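PDB 2D5K: Dps family protein, which probably oxidises and stores iron inside a hollow twelve-subunit shell, as other ferritin-like Dps proteins do, and is associated with nucleoid compaction. Local coordinates for residues E11-V16 with N69-L74; Q15-T20 with T75-Q80; T20-K25 with S81-A86. All blocks are in the same frame, centred on the assembly; numbering follows the deposited sequence.

Contact 1 (E11-V16 with N69-L74); sequences ELNQQV and NPVGTL
The flat amide of N13 meets V71 with one face and N69 with its nitrogen. The contact belongs to the ferritin-like four-helix bundle of Dps. It joins helix 5-32 to the loop that leads from helix 38-65 into the short helix 74-80. V71 CG1 lies over the amide face, almost straight above CG of N13, at 3.7 Å. ND2 of N13 donates in the amide plane to N69 O at 3.2 Å, and the bond is nearly straight at 167°. OD1 of N13 accepts from V71 N at 2.9 Å. This donor does not lie in the carbonyl plane. It sits 40° out of it, on the same side as V71 CG1.

One side-chain amide thus bonds to two backbone groups of the loop, on the two sides of P70. The two bonds should fix the rotation of the amide.

V16, almost one turn further on, adds an apolar contact. Its CB is 3.7 Å from V71 CG2. With chi1 of V71 at -75°, CG1 lies over the amide face while CG2 takes the crowded position between backbone N and carbonyl carbon. There CG2 meets both V16 and N13 OD1, the latter at 3.5 Å. Helix 74-80 touches V71 too, through C77 and Q80. The far side of the loop meets a second subunit, where Y32 bonds to P70 O and N28 to G72 O. Packing is tight where the two valines slide past each other: V16 CG1 comes within 3.4 Å of V71 CG2.

Contact 2 (Q15-T20 with T75-Q80); sequences QVANWT and TECLEQ
C77 and A17 meet where two helices of the ferritin-like fold cross, and Q80 flanks them. The short helix 74-80 lies in the connection between helix 38-65 and helix 92-120. Here it lies across helix 5-32. The axes of the two segments approach to 7.9 Å with a crossing angle of -102°. At the crossing the CA atoms of A17 and C77 are 4.1 Å apart. The small side chains of these two residues permit so close a backbone approach.

A17 points its methyl at the short helix. Its CB is 3.6 Å from C77 O and 3.8 Å from Q80 CB. Q80 runs alongside with its chain extended beyond CG, so its amide end also passes the A17 methyl. C77 points back at helix 5-32. Its chi1 of -72° sets SG anti to the carbonyl carbon and carries the sulfur past A17 to T20, one turn on. SG rests against T20 CB at 3.6 Å, with both branches of the threonine close by.

No hydrogen bond joins the two segments. Several polar groups of 15-20 bond within their own helix. N18 ND2 donates to Q15 OE1 at 3.2 Å, reaching it from above the carbonyl plane, not on a lone pair. The same ND2 also donates to Q109 of helix 92-120. The hydroxyl of T20 turns back on its own helix: OG1 donates to V16 O at 2.7 Å, from the face opposite to that used by T20 N.

Contact 3 (T20-K25 with S81-A86); sequences TVAYTK and SIVKEA
In this part of the ferritin-like bundle the extended loop after the short helix 74-80 runs alongside helix 5-32, in nearly the same direction, on its way to helix 92-120. V21 and K25, one turn apart, carry most of the contact. V21 is wedged between S81 and V83. Its CG2 presses on S81 CB at a tight 3.4 Å. Its CG1 is 3.3 Å from V83 O. That oxygen also accepts a bond from S81 OG at 2.7 Å, in the carbonyl plane and on a lone pair, which links S81 to V83 within the loop.

K25 reaches out from the helix and across the loop. Its CG and CD pack against A86 CB. A bend at chi3 (74°) then turns the amine toward the backbone, and NZ donates to K84 O at 2.8 Å. CE of K25 lies 3.7 Å from V83 CG1, where the two side chains cross obliquely. NZ also forms salt bridges with E98 and D102 of helix 92-120, so the buried charge is probably well compensated.

E85 sets out from its CA pointing away from the helix, but its carboxylate comes nearer. It accepts from L74 N and T75 N of the second subunit. Water 1 adds a link within the chain, donating to V21 O and to E85 OE2, at 2.8 Å from each.

In the fold
The three contacts follow one helix, 5-32, from N- to C-terminal side, while the connection between helix 38-65 and helix 92-120 passes over it. Contacts 1 and 2 have centres about 6 Å apart and share Q15 and V16. Contacts 2 and 3 are about 7 Å apart and share T20. Contacts 1 and 3 are about 13 Å apart. Direct bonds stitch the sequence: Q14 NE2 to Q80 O at 2.9 Å, and N18 OD1 to I82 N at 2.8 Å. All three touch the second subunit. In Dps proteins the iron-oxidising sites lie at such subunit interfaces, but none of these contacts contains a metal.

Contact 1 (E11-V16 with N69-L74)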
loop_
_atom_site.group_PDB
_atom_site.type_symbol
_atom_site.label_atom_id
_atom_site.label_comp_id
_atom_site.label_asym_id
_atom_site.label_seq_id
_atom_site.Cartn_x
_atom_site.Cartn_y
_atom_site.Cartn_z
ATOM N N GLU B 11 -18.676 -5.598 -35.356
ATOM C CA GLU B 11 -19.203 -4.803 -34.249
ATOM C C GLU B 11 -18.087 -4.428 -33.276
ATOM O O GLU B 11 -18.070 -3.319 -32.738
ATOM C CB GLU B 11 -20.291 -5.578 -33.496
ATOM C CG GLU B 11 -21.572 -5.801 -34.289
ATOM C CD GLU B 11 -22.162 -4.507 -34.815
ATOM O OE1 GLU B 11 -22.188 -3.511 -34.059
ATOM O OE2 GLU B 11 -22.610 -4.489 -35.983
ATOM N N LEU B 12 -17.166 -5.359 -33.041
ATOM C CA LEU B 12 -16.050 -5.108 -32.136
ATOM C C LEU B 12 -15.138 -4.019 -32.701
ATOM O O LEU B 12 -14.739 -3.099 -31.980
ATOM C CB LEU B 12 -15.252 -6.400 -31.899
ATOM C CG LEU B 12 -15.928 -7.444 -30.998
ATOM C CD1 LEU B 12 -15.252 -8.804 -31.163
ATOM C CD2 LEU B 12 -15.859 -6.982 -29.544
ATOM N N ASN B 13 -14.815 -4.115 -33.988
ATOM C CA ASN B 13 -13.955 -3.111 -34.607
ATOM C C ASN B 13 -14.623 -1.742 -34.659
ATOM O O ASN B 13 -13.948 -0.718 -34.569
ATOM C CB ASN B 13 -13.530 -3.535 -36.017
ATOM C CG ASN B 13 -12.223 -4.302 -36.018
ATOM O OD1 ASN B 13 -11.320 -4.004 -35.234
ATOM N ND2 ASN B 13 -12.110 -5.287 -36.904
ATOM N N GLN B 14 -15.944 -1.724 -34.803
ATOM C CA GLN B 14 -16.673 -0.462 -34.835
ATOM C C GLN B 14 -16.396 0.285 -33.533
ATOM O O GLN B 14 -16.196 1.499 -33.539
ATOM C CB GLN B 14 -18.175 -0.709 -34.986
ATOM C CG GLN B 14 -19.043 0.540 -34.834
ATOM C CD GLN B 14 -18.845 1.547 -35.958
ATOM O OE1 GLN B 14 -19.106 1.253 -37.126
ATOM N NE2 GLN B 14 -18.382 2.743 -35.607
ATOM N N GLN B 15 -16.374 -0.443 -32.417
ATOM C CA GLN B 15 -16.105 0.182 -31.127
ATOM C C GLN B 15 -14.623 0.512 -30.957
ATOM O O GLN B 15 -14.282 1.520 -30.345
ATOM C CB GLN B 15 -16.577 -0.712 -29.975
ATOM C CG GLN B 15 -18.089 -0.929 -29.934
ATOM C CD GLN B 15 -18.869 0.368 -30.060
ATOM O OE1 GLN B 15 -18.543 1.367 -29.418
ATOM N NE2 GLN B 15 -19.909 0.356 -30.886
ATOM N N VAL B 16 -13.736 -0.326 -31.488
ATOM C CA VAL B 16 -12.308 -0.029 -31.372
ATOM C C VAL B 16 -12.080 1.309 -32.068
ATOM O O VAL B 16 -11.345 2.168 -31.570
ATOM C CB VAL B 16 -11.425 -1.108 -32.050
ATOM C CG1 VAL B 16 -9.958 -0.681 -32.008
ATOM C CG2 VAL B 16 -11.587 -2.439 -31.336
ATOM N N ASN B 69 -8.859 -9.614 -37.035
ATOM C CA ASN B 69 -7.839 -8.568 -37.118
ATOM C C ASN B 69 -8.331 -7.239 -36.545
ATOM O O ASN B 69 -9.177 -6.574 -37.144
ATOM C CB ASN B 69 -7.439 -8.345 -38.579
ATOM C CG ASN B 69 -6.755 -9.547 -39.185
ATOM O OD1 ASN B 69 -6.910 -9.827 -40.373
ATOM N ND2 ASN B 69 -5.981 -10.260 -38.378
ATOM N N PRO B 70 -7.794 -6.824 -35.386
ATOM C CA PRO B 70 -8.219 -5.556 -34.780
ATOM C C PRO B 70 -7.724 -4.403 -35.639
ATOM O O PRO B 70 -6.588 -4.440 -36.112
ATOM C CB PRO B 70 -7.518 -5.558 -33.417
ATOM C CG PRO B 70 -7.127 -6.992 -33.192
ATOM C CD PRO B 70 -6.775 -7.487 -34.557
ATOM N N VAL B 71 -8.559 -3.387 -35.853
ATOM C CA VAL B 71 -8.133 -2.239 -36.650
ATOM C C VAL B 71 -6.906 -1.646 -35.968
ATOM O O VAL B 71 -6.989 -1.163 -34.837
ATOM C CB VAL B 71 -9.241 -1.162 -36.755
ATOM C CG1 VAL B 71 -10.322 -1.625 -37.710
ATOM C CG2 VAL B 71 -9.841 -0.890 -35.386
ATOM N N GLY B 72 -5.768 -1.686 -36.658
ATOM C CA GLY B 72 -4.536 -1.185 -36.073
ATOM C C GLY B 72 -3.948 0.125 -36.567
ATOM O O GLY B 72 -2.757 0.356 -36.386
ATOM N N THR B 73 -4.755 0.980 -37.188
ATOM C CA THR B 73 -4.258 2.270 -37.657
ATOM C C THR B 73 -5.292 3.352 -37.381
ATOM O O THR B 73 -6.486 3.070 -37.286
ATOM C CB THR B 73 -3.956 2.270 -39.174
ATOM O OG1 THR B 73 -5.183 2.213 -39.913
ATOM C CG2 THR B 73 -3.073 1.082 -39.539
ATOM N N LEU B 74 -4.825 4.588 -37.254
ATOM C CA LEU B 74 -5.709 5.718 -36.995
ATOM C C LEU B 74 -6.550 6.030 -38.228
ATOM O O LEU B 74 -7.714 6.431 -38.126
ATOM C CB LEU B 74 -4.879 6.939 -36.598
ATOM C CG LEU B 74 -4.052 6.740 -35.322
ATOM C CD1 LEU B 74 -3.122 7.925 -35.114
ATOM C CD2 LEU B 74 -4.987 6.576 -34.129
#

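Contact 2 (Q15-T20 with T75-Q80)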
loop_
_atom_site.group_PDB
_atom_site.type_symbol
_atom_site.label_atom_id
_atom_site.label_comp_id
_atom_site.label_asym_id
_atom_site.label_seq_id
_atom_site.Cartn_x
_atom_site.Cartn_y
_atom_site.Cartn_z
ATOM N N GLN B 15 -16.374 -0.443 -32.417
ATOM C CA GLN B 15 -16.105 0.182 -31.127
ATOM C C GLN B 15 -14.623 0.512 -30.957
ATOM O O GLN B 15 -14.282 1.520 -30.345
ATOM C CB GLN B 15 -16.577 -0.712 -29.975
ATOM C CG GLN B 15 -18.089 -0.929 -29.934
ATOM C CD GLN B 15 -18.869 0.368 -30.060
ATOM O OE1 GLN B 15 -18.543 1.367 -29.418
ATOM N NE2 GLN B 15 -19.909 0.356 -30.886
ATOM N N VAL B 16 -13.736 -0.326 -31.488
ATOM C CA VAL B 16 -12.308 -0.029 -31.372
ATOM C C VAL B 16 -12.080 1.309 -32.068
ATOM O O VAL B 16 -11.345 2.168 -31.570
ATOM C CB VAL B 16 -11.425 -1.108 -32.050
ATOM C CG1 VAL B 16 -9.958 -0.681 -32.008
ATOM C CG2 VAL B 16 -11.587 -2.439 -31.336
ATOM N N ALA B 17 -12.735 1.483 -33.213
ATOM C CA ALA B 17 -12.634 2.715 -33.988
ATOM C C ALA B 17 -13.227 3.895 -33.219
ATOM O O ALA B 17 -12.579 4.932 -33.077
ATOM C CB ALA B 17 -13.348 2.551 -35.323
ATOM N N ASN B 18 -14.455 3.735 -32.724
ATOM C CA ASN B 18 -15.118 4.795 -31.960
ATOM C C ASN B 18 -14.275 5.293 -30.795
ATOM O O ASN B 18 -14.087 6.493 -30.618
ATOM C CB ASN B 18 -16.442 4.313 -31.353
ATOM C CG ASN B 18 -17.516 4.053 -32.385
ATOM O OD1 ASN B 18 -17.486 4.588 -33.493
ATOM N ND2 ASN B 18 -18.501 3.239 -32.006
ATOM N N TRP B 19 -13.777 4.361 -29.991
ATOM C CA TRP B 19 -13.016 4.735 -28.817
ATOM C C TRP B 19 -11.598 5.208 -29.081
ATOM O O TRP B 19 -11.019 5.919 -28.261
ATOM C CB TRP B 19 -13.066 3.596 -27.798
ATOM C CG TRP B 19 -14.474 3.429 -27.282
ATOM C CD1 TRP B 19 -15.432 2.570 -27.752
ATOM C CD2 TRP B 19 -15.114 4.229 -26.279
ATOM N NE1 TRP B 19 -16.629 2.791 -27.105
ATOM C CE2 TRP B 19 -16.460 3.803 -26.197
ATOM C CE3 TRP B 19 -14.680 5.267 -25.444
ATOM C CZ2 TRP B 19 -17.376 4.379 -25.311
ATOM C CZ3 TRP B 19 -15.593 5.842 -24.561
ATOM C CH2 TRP B 19 -16.926 5.393 -24.505
ATOM N N THR B 20 -11.042 4.838 -30.226
ATOM C CA THR B 20 -9.707 5.310 -30.558
ATOM C C THR B 20 -9.874 6.791 -30.907
ATOM O O THR B 20 -9.079 7.630 -30.490
ATOM C CB THR B 20 -9.116 4.545 -31.753
ATOM O OG1 THR B 20 -8.891 3.178 -31.374
ATOM C CG2 THR B 20 -7.791 5.162 -32.180
ATOM N N THR B 75 -5.958 5.839 -39.399
ATOM C CA THR B 75 -6.660 6.097 -40.647
ATOM C C THR B 75 -7.909 5.222 -40.734
ATOM O O THR B 75 -8.985 5.695 -41.101
ATOM C CB THR B 75 -5.755 5.805 -41.860
ATOM O OG1 THR B 75 -4.540 6.556 -41.738
ATOM C CG2 THR B 75 -6.460 6.192 -43.155
ATOM N N GLU B 76 -7.764 3.944 -40.396
ATOM C CA GLU B 76 -8.891 3.017 -40.438
ATOM C C GLU B 76 -9.934 3.395 -39.385
ATOM O O GLU B 76 -11.136 3.352 -39.648
ATOM C CB GLU B 76 -8.406 1.579 -40.212
ATOM C CG GLU B 76 -7.604 1.005 -41.380
ATOM C CD GLU B 76 -6.922 -0.309 -41.037
ATOM O OE1 GLU B 76 -6.016 -0.308 -40.176
ATOM O OE2 GLU B 76 -7.293 -1.345 -41.630
ATOM N N CYS B 77 -9.472 3.774 -38.197
ATOM C CA CYS B 77 -10.385 4.163 -37.130
ATOM C C CYS B 77 -11.243 5.362 -37.541
ATOM O O CYS B 77 -12.456 5.372 -37.322
ATOM C CB CYS B 77 -9.603 4.487 -35.855
ATOM S SG CYS B 77 -8.895 3.038 -35.014
ATOM N N LEU B 78 -10.618 6.369 -38.145
ATOM C CA LEU B 78 -11.346 7.555 -38.583
ATOM C C LEU B 78 -12.404 7.205 -39.624
ATOM O O LEU B 78 -13.429 7.876 -39.730
ATOM C CB LEU B 78 -10.378 8.589 -39.169
ATOM C CG LEU B 78 -9.457 9.315 -38.185
ATOM C CD1 LEU B 78 -8.380 10.085 -38.944
ATOM C CD2 LEU B 78 -10.280 10.260 -37.323
ATOM N N GLU B 79 -12.156 6.145 -40.387
ATOM C CA GLU B 79 -13.094 5.725 -41.422
ATOM C C GLU B 79 -14.352 5.060 -40.861
ATOM O O GLU B 79 -15.457 5.316 -41.333
ATOM C CB GLU B 79 -12.413 4.753 -42.394
ATOM C CG GLU B 79 -11.094 5.249 -42.961
ATOM C CD GLU B 79 -10.489 4.292 -43.974
ATOM O OE1 GLU B 79 -10.445 3.071 -43.699
ATOM O OE2 GLU B 79 -10.047 4.764 -45.043
ATOM N N GLN B 80 -14.183 4.218 -39.848
ATOM C CA GLN B 80 -15.311 3.493 -39.270
ATOM C C GLN B 80 -16.051 4.203 -38.133
ATOM O O GLN B 80 -17.263 4.046 -37.982
ATOM C CB GLN B 80 -14.840 2.128 -38.763
ATOM C CG GLN B 80 -13.993 1.340 -39.749
ATOM C CD GLN B 80 -13.565 -0.005 -39.194
ATOM O OE1 GLN B 80 -12.700 -0.678 -39.759
ATOM N NE2 GLN B 80 -14.175 -0.409 -38.085
#

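Contact 3 (T20-K25 with S81-A86)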
loop_
_atom_site.group_PDB
_atom_site.type_symbol
_atom_site.label_atom_id
_atom_site.label_comp_id
_atom_site.label_asym_id
_atom_site.label_seq_id
_atom_site.Cartn_x
_atom_site.Cartn_y
_atom_site.Cartn_z
ATOM N N THR B 20 -11.042 4.838 -30.226
ATOM C CA THR B 20 -9.707 5.310 -30.558
ATOM C C THR B 20 -9.874 6.791 -30.907
ATOM O O THR B 20 -9.079 7.630 -30.490
ATOM C CB THR B 20 -9.116 4.545 -31.753
ATOM O OG1 THR B 20 -8.891 3.178 -31.374
ATOM C CG2 THR B 20 -7.791 5.162 -32.180
ATOM N N VAL B 21 -10.922 7.112 -31.660
ATOM C CA VAL B 21 -11.176 8.504 -32.020
ATOM C C VAL B 21 -11.545 9.290 -30.763
ATOM O O VAL B 21 -11.055 10.403 -30.552
ATOM C CB VAL B 21 -12.316 8.630 -33.051
ATOM C CG1 VAL B 21 -12.596 10.096 -33.341
ATOM C CG2 VAL B 21 -11.933 7.909 -34.338
ATOM N N ALA B 22 -12.399 8.705 -29.925
ATOM C CA ALA B 22 -12.823 9.361 -28.690
ATOM C C ALA B 22 -11.635 9.614 -27.769
ATOM O O ALA B 22 -11.584 10.625 -27.068
ATOM C CB ALA B 22 -13.862 8.509 -27.972
ATOM N N TYR B 23 -10.681 8.690 -27.774
ATOM C CA TYR B 23 -9.488 8.814 -26.939
ATOM C C TYR B 23 -8.806 10.160 -27.181
ATOM O O TYR B 23 -8.450 10.873 -26.240
ATOM C CB TYR B 23 -8.514 7.676 -27.259
ATOM C CG TYR B 23 -7.233 7.719 -26.463
ATOM C CD1 TYR B 23 -7.203 7.329 -25.122
ATOM C CD2 TYR B 23 -6.048 8.158 -27.048
ATOM C CE1 TYR B 23 -6.018 7.375 -24.385
ATOM C CE2 TYR B 23 -4.862 8.209 -26.322
ATOM C CZ TYR B 23 -4.852 7.817 -24.996
ATOM O OH TYR B 23 -3.674 7.866 -24.288
ATOM N N THR B 24 -8.626 10.505 -28.449
ATOM C CA THR B 24 -7.985 11.768 -28.799
ATOM C C THR B 24 -8.931 12.955 -28.617
ATOM O O THR B 24 -8.502 14.033 -28.202
ATOM C CB THR B 24 -7.430 11.715 -30.240
ATOM O OG1 THR B 24 -6.284 10.852 -30.263
ATOM C CG2 THR B 24 -7.013 13.102 -30.724
ATOM N N LYS B 25 -10.216 12.771 -28.905
ATOM C CA LYS B 25 -11.146 13.879 -28.721
ATOM C C LYS B 25 -11.208 14.241 -27.243
ATOM O O LYS B 25 -11.340 15.415 -26.889
ATOM C CB LYS B 25 -12.552 13.533 -29.232
ATOM C CG LYS B 25 -13.533 14.679 -29.005
ATOM C CD LYS B 25 -14.657 14.736 -30.031
ATOM C CE LYS B 25 -15.685 13.653 -29.827
ATOM N NZ LYS B 25 -16.862 13.874 -30.731
ATOM N N SER B 81 -15.321 4.976 -37.339
ATOM C CA SER B 81 -15.891 5.673 -36.187
ATOM C C SER B 81 -17.122 6.553 -36.411
ATOM O O SER B 81 -17.177 7.330 -37.366
ATOM C CB SER B 81 -14.807 6.526 -35.523
ATOM O OG SER B 81 -15.336 7.250 -34.424
ATOM N N ILE B 82 -18.105 6.436 -35.518
ATOM C CA ILE B 82 -19.294 7.279 -35.595
ATOM C C ILE B 82 -19.007 8.500 -34.722
ATOM O O ILE B 82 -19.768 9.472 -34.700
ATOM C CB ILE B 82 -20.572 6.569 -35.079
ATOM C CG1 ILE B 82 -20.414 6.184 -33.607
ATOM C CG2 ILE B 82 -20.872 5.358 -35.951
ATOM C CD1 ILE B 82 -21.707 5.722 -32.958
ATOM N N VAL B 83 -17.900 8.431 -33.988
ATOM C CA VAL B 83 -17.472 9.540 -33.146
ATOM C C VAL B 83 -16.592 10.401 -34.040
ATOM O O VAL B 83 -15.606 9.918 -34.601
ATOM C CB VAL B 83 -16.638 9.058 -31.938
ATOM C CG1 VAL B 83 -16.066 10.257 -31.188
ATOM C CG2 VAL B 83 -17.505 8.218 -31.010
ATOM N N LYS B 84 -16.955 11.668 -34.190
ATOM C CA LYS B 84 -16.186 12.565 -35.034
ATOM C C LYS B 84 -15.163 13.331 -34.213
ATOM O O LYS B 84 -15.313 13.481 -33.002
ATOM C CB LYS B 84 -17.131 13.525 -35.766
ATOM C CG LYS B 84 -18.189 12.788 -36.587
ATOM C CD LYS B 84 -17.537 11.781 -37.536
ATOM C CE LYS B 84 -18.536 10.760 -38.080
ATOM N NZ LYS B 84 -19.645 11.395 -38.840
ATOM N N GLU B 85 -14.112 13.801 -34.874
ATOM C CA GLU B 85 -13.069 14.542 -34.180
ATOM C C GLU B 85 -13.574 15.890 -33.690
ATOM O O GLU B 85 -14.555 16.430 -34.210
ATOM C CB GLU B 85 -11.858 14.727 -35.096
ATOM C CG GLU B 85 -11.297 13.409 -35.600
ATOM C CD GLU B 85 -9.787 13.399 -35.642
ATOM O OE1 GLU B 85 -9.207 13.828 -36.664
ATOM O OE2 GLU B 85 -9.181 12.971 -34.636
ATOM N N ALA B 86 -12.901 16.427 -32.682
ATOM C CA ALA B 86 -13.280 17.708 -32.110
ATOM C C ALA B 86 -13.122 18.851 -33.103
ATOM O O ALA B 86 -12.208 18.852 -33.929
ATOM C CB ALA B 86 -12.439 17.987 -30.869
HETATM O O HOH W 1 -10.375 12.615 -32.180
#